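Local coordinates for DyP2 (Amycolatopsis sp. ATCC 39116, PDB 4G2C), which is a haem-containing dye-decolourising peroxidase from a lignin-reactive bacterium, probably using hydrogen peroxide to oxidise dyes and other substrates, at residues A[145-150]-A[419-424]. Sequence-based numbering, arbitrary orientation.
Sequences VEKLAD and TQQIWA. With HEM (protoporphyrin IX containing Fe), chain C; ACT (acetate ion), chain M; ACT (acetate ion), chain B.
Gln421 lays its aliphatic stem against the backbone of Lys147, its CG 3.3 Å from Lys147 O. With CG anti to the backbone N (chi1 180°) and an extended chain beyond, its amide reaches the base of the lysine side chain, which it crosses at about a right angle; OE1 lies 3.6 Å from Lys147 CD. Lys147 NZ donates a hydrogen bond to oxygen O of an acetate (chain M), probably from the crystallisation liquor, at 3.1 Å and forms a salt bridge with Glu417, at the start of helix 416-424. With an alanine in place of Gln421, the Lys147 carbonyl would probably lose most of its cover and a gap would open beside the lysine stem. Deeper in, Leu148 CD2 meets Gln420 CG at 4.0 Å, again nearly perpendicular. Bent at chi2 (70°), Gln420 brings OE1 within 3.6 Å of vinyl carbon CBC of the haem, while NE2 is hydrogen-bonded to Asn425 OD1 and Ile444 O. Asn425 ND2 is hydrogen-bonded to Leu148 O, so this residue links the two segments. The short helix 145-148, closed by a Schellman motif at Ala149, thus flanks the haem-pocket helix 416-424, with Leu148 and Asp150 touching Tyr481 and Met476 of strand 474-484.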
loop_
_atom_site.group_PDB
_atom_site.type_symbol
_atom_site.label_atom_id
_atom_site.label_comp_id
_atom_site.label_asym_id
_atom_site.label_seq_id
_atom_site.Cartn_x
_atom_site.Cartn_y
_atom_site.Cartn_z
ATOM N N VAL A 145 10.072 0.137 15.628
ATOM C CA VAL A 145 11.113 0.996 15.084
ATOM C C VAL A 145 12.462 0.295 14.880
ATOM O O VAL A 145 13.110 0.439 13.834
ATOM C CB VAL A 145 11.297 2.255 15.955
ATOM C CG1 VAL A 145 12.671 2.855 15.738
ATOM C CG2 VAL A 145 10.205 3.269 15.643
ATOM N N GLU A 146 12.889 -0.468 15.871
ATOM C CA GLU A 146 14.170 -1.145 15.761
ATOM C C GLU A 146 14.188 -2.174 14.631
ATOM O O GLU A 146 15.097 -2.169 13.804
ATOM C CB GLU A 146 14.558 -1.799 17.085
ATOM C CG GLU A 146 15.980 -1.502 17.489
ATOM C CD GLU A 146 16.435 -2.346 18.668
ATOM O OE1 GLU A 146 16.028 -2.042 19.818
ATOM O OE2 GLU A 146 17.202 -3.314 18.438
ATOM N N LYS A 147 13.195 -3.055 14.576
ATOM C CA LYS A 147 13.280 -4.144 13.603
ATOM C C LYS A 147 13.110 -3.676 12.143
ATOM O O LYS A 147 13.573 -4.346 11.213
ATOM C CB LYS A 147 12.305 -5.267 13.948
ATOM C CG LYS A 147 10.856 -4.953 13.629
ATOM C CD LYS A 147 9.943 -6.093 14.066
ATOM C CE LYS A 147 8.491 -5.749 13.820
ATOM N NZ LYS A 147 7.561 -6.796 14.352
ATOM N N LEU A 148 12.480 -2.518 11.954
ATOM C CA LEU A 148 12.248 -1.972 10.614
ATOM C C LEU A 148 13.348 -0.999 10.199
ATOM O O LEU A 148 13.383 -0.529 9.050
ATOM C CB LEU A 148 10.895 -1.252 10.559
ATOM C CG LEU A 148 9.682 -2.110 10.925
ATOM C CD1 LEU A 148 8.403 -1.273 10.943
ATOM C CD2 LEU A 148 9.555 -3.293 9.970
ATOM N N ALA A 149 14.245 -0.713 11.142
ATOM C CA ALA A 149 15.265 0.316 10.983
ATOM C C ALA A 149 14.647 1.680 10.698
ATOM O O ALA A 149 15.190 2.460 9.925
ATOM C CB ALA A 149 16.300 -0.077 9.885
ATOM N N ASP A 150 13.494 1.947 11.307
ATOM C CA ASP A 150 12.834 3.250 11.207
ATOM C C ASP A 150 13.595 4.335 11.970
ATOM O O ASP A 150 14.343 4.056 12.908
ATOM C CB ASP A 150 11.417 3.185 11.793
ATOM C CG ASP A 150 10.384 2.674 10.799
ATOM O OD1 ASP A 150 10.634 2.709 9.559
ATOM O OD2 ASP A 150 9.309 2.243 11.262
ATOM N N THR A 419 7.812 -7.902 4.585
ATOM C CA THR A 419 8.222 -7.300 3.312
ATOM C C THR A 419 9.250 -6.186 3.529
ATOM O O THR A 419 10.271 -6.110 2.835
ATOM C CB THR A 419 7.000 -6.756 2.546
ATOM O OG1 THR A 419 6.150 -7.851 2.161
ATOM C CG2 THR A 419 7.424 -5.968 1.311
ATOM N N GLN A 420 8.990 -5.344 4.527
ATOM C CA GLN A 420 9.879 -4.233 4.858
ATOM C C GLN A 420 11.183 -4.745 5.456
ATOM O O GLN A 420 12.280 -4.332 5.049
ATOM C CB GLN A 420 9.208 -3.295 5.864
ATOM C CG GLN A 420 10.046 -2.083 6.202
ATOM C CD GLN A 420 10.132 -1.120 5.038
ATOM O OE1 GLN A 420 9.109 -0.646 4.544
ATOM N NE2 GLN A 420 11.354 -0.832 4.583
ATOM N N GLN A 421 11.065 -5.650 6.421
ATOM C CA GLN A 421 12.240 -6.112 7.167
ATOM C C GLN A 421 13.047 -7.203 6.452
ATOM O O GLN A 421 14.241 -7.042 6.210
ATOM C CB GLN A 421 11.854 -6.578 8.579
ATOM C CG GLN A 421 13.068 -7.077 9.381
ATOM C CD GLN A 421 12.720 -7.704 10.726
ATOM O OE1 GLN A 421 11.619 -7.547 11.246
ATOM N NE2 GLN A 421 13.678 -8.427 11.295
ATOM N N ILE A 422 12.384 -8.302 6.110
ATOM C CA ILE A 422 13.044 -9.507 5.607
ATOM C C ILE A 422 13.351 -9.447 4.112
ATOM O O ILE A 422 14.166 -10.216 3.606
ATOM C CB ILE A 422 12.143 -10.738 5.840
ATOM C CG1 ILE A 422 11.681 -10.769 7.295
ATOM C CG2 ILE A 422 12.846 -12.039 5.403
ATOM C CD1 ILE A 422 12.796 -11.097 8.278
ATOM N N TRP A 423 12.675 -8.556 3.398
ATOM C CA TRP A 423 12.896 -8.416 1.967
ATOM C C TRP A 423 13.571 -7.078 1.639
ATOM O O TRP A 423 14.741 -7.041 1.234
ATOM C CB TRP A 423 11.587 -8.594 1.194
ATOM C CG TRP A 423 11.111 -10.041 1.134
ATOM C CD1 TRP A 423 11.776 -11.150 1.615
ATOM C CD2 TRP A 423 9.890 -10.533 0.542
ATOM N NE1 TRP A 423 11.036 -12.286 1.359
ATOM C CE2 TRP A 423 9.879 -11.935 0.707
ATOM C CE3 TRP A 423 8.808 -9.924 -0.111
ATOM C CZ2 TRP A 423 8.831 -12.736 0.242
ATOM C CZ3 TRP A 423 7.764 -10.722 -0.568
ATOM C CH2 TRP A 423 7.791 -12.116 -0.394
ATOM N N ALA A 424 12.848 -5.982 1.846
ATOM C CA ALA A 424 13.341 -4.671 1.428
ATOM C C ALA A 424 14.667 -4.308 2.109
ATOM O O ALA A 424 15.641 -3.953 1.432
ATOM C CB ALA A 424 12.283 -3.585 1.653
HETATM C CHA HEM C . 4.723 -1.539 -6.259
HETATM C CHB HEM C . 6.423 2.923 -5.347
HETATM C CHC HEM C . 6.303 2.057 -0.569
HETATM C CHD HEM C . 5.378 -2.597 -1.524
HETATM C C1A HEM C . 5.176 -0.253 -6.432
HETATM C C2A HEM C . 5.305 0.425 -7.705
HETATM C C3A HEM C . 5.769 1.654 -7.445
HETATM C C4A HEM C . 5.946 1.796 -6.010
HETATM C CMA HEM C . 6.071 2.750 -8.480
HETATM C CAA HEM C . 4.955 -0.194 -9.087
HETATM C CBA HEM C . 3.455 -0.029 -9.353
HETATM C CGA HEM C . 2.644 -1.151 -8.746
HETATM O O1A HEM C . 2.921 -2.334 -9.013
HETATM O O2A HEM C . 1.698 -0.875 -7.979
HETATM C C1B HEM C . 6.557 3.100 -3.977
HETATM C C2B HEM C . 6.999 4.301 -3.270
HETATM C C3B HEM C . 6.957 4.041 -1.948
HETATM C C4B HEM C . 6.475 2.693 -1.770
HETATM C CMB HEM C . 7.455 5.617 -3.950
HETATM C CAB HEM C . 7.301 4.963 -0.758
HETATM C CBB HEM C . 7.318 6.291 -0.899
HETATM C C1C HEM C . 6.119 0.700 -0.418
HETATM C C2C HEM C . 6.237 -0.043 0.826
HETATM C C3C HEM C . 5.962 -1.330 0.555
HETATM C C4C HEM C . 5.671 -1.434 -0.861
HETATM C CMC HEM C . 6.578 0.561 2.218
HETATM C CAC HEM C . 5.989 -2.527 1.536
HETATM C CBC HEM C . 6.678 -2.472 2.687
HETATM C C1D HEM C . 5.063 -2.731 -2.860
HETATM C C2D HEM C . 4.538 -3.935 -3.447
HETATM C C3D HEM C . 4.325 -3.579 -4.910
HETATM C C4D HEM C . 4.752 -2.225 -5.071
HETATM C CMD HEM C . 4.246 -5.267 -2.735
HETATM C CAD HEM C . 3.811 -4.474 -6.020
HETATM C CBD HEM C . 4.984 -5.377 -6.343
HETATM C CGD HEM C . 4.434 -6.364 -7.334
HETATM O O1D HEM C . 3.431 -7.044 -6.989
HETATM O O2D HEM C . 4.979 -6.418 -8.469
HETATM N NA HEM C . 5.561 0.605 -5.428
HETATM N NB HEM C . 6.246 2.152 -3.021
HETATM N NC HEM C . 5.773 -0.183 -1.429
HETATM N ND HEM C . 5.172 -1.757 -3.846
HETATM FE FE HEM C . 5.889 0.223 -3.467
HETATM C C ACT M . 9.079 -9.509 11.332
HETATM O O ACT M . 8.978 -8.653 12.257
HETATM O OXT ACT M . 9.859 -10.476 11.511
HETATM C CH3 ACT M . 8.295 -9.415 10.070
HETATM C C ACT B . 6.302 -4.467 16.849
HETATM O O ACT B . 5.220 -3.791 16.816
HETATM O OXT ACT B . 6.697 -4.969 15.768
HETATM C CH3 ACT B . 7.100 -4.693 18.111
#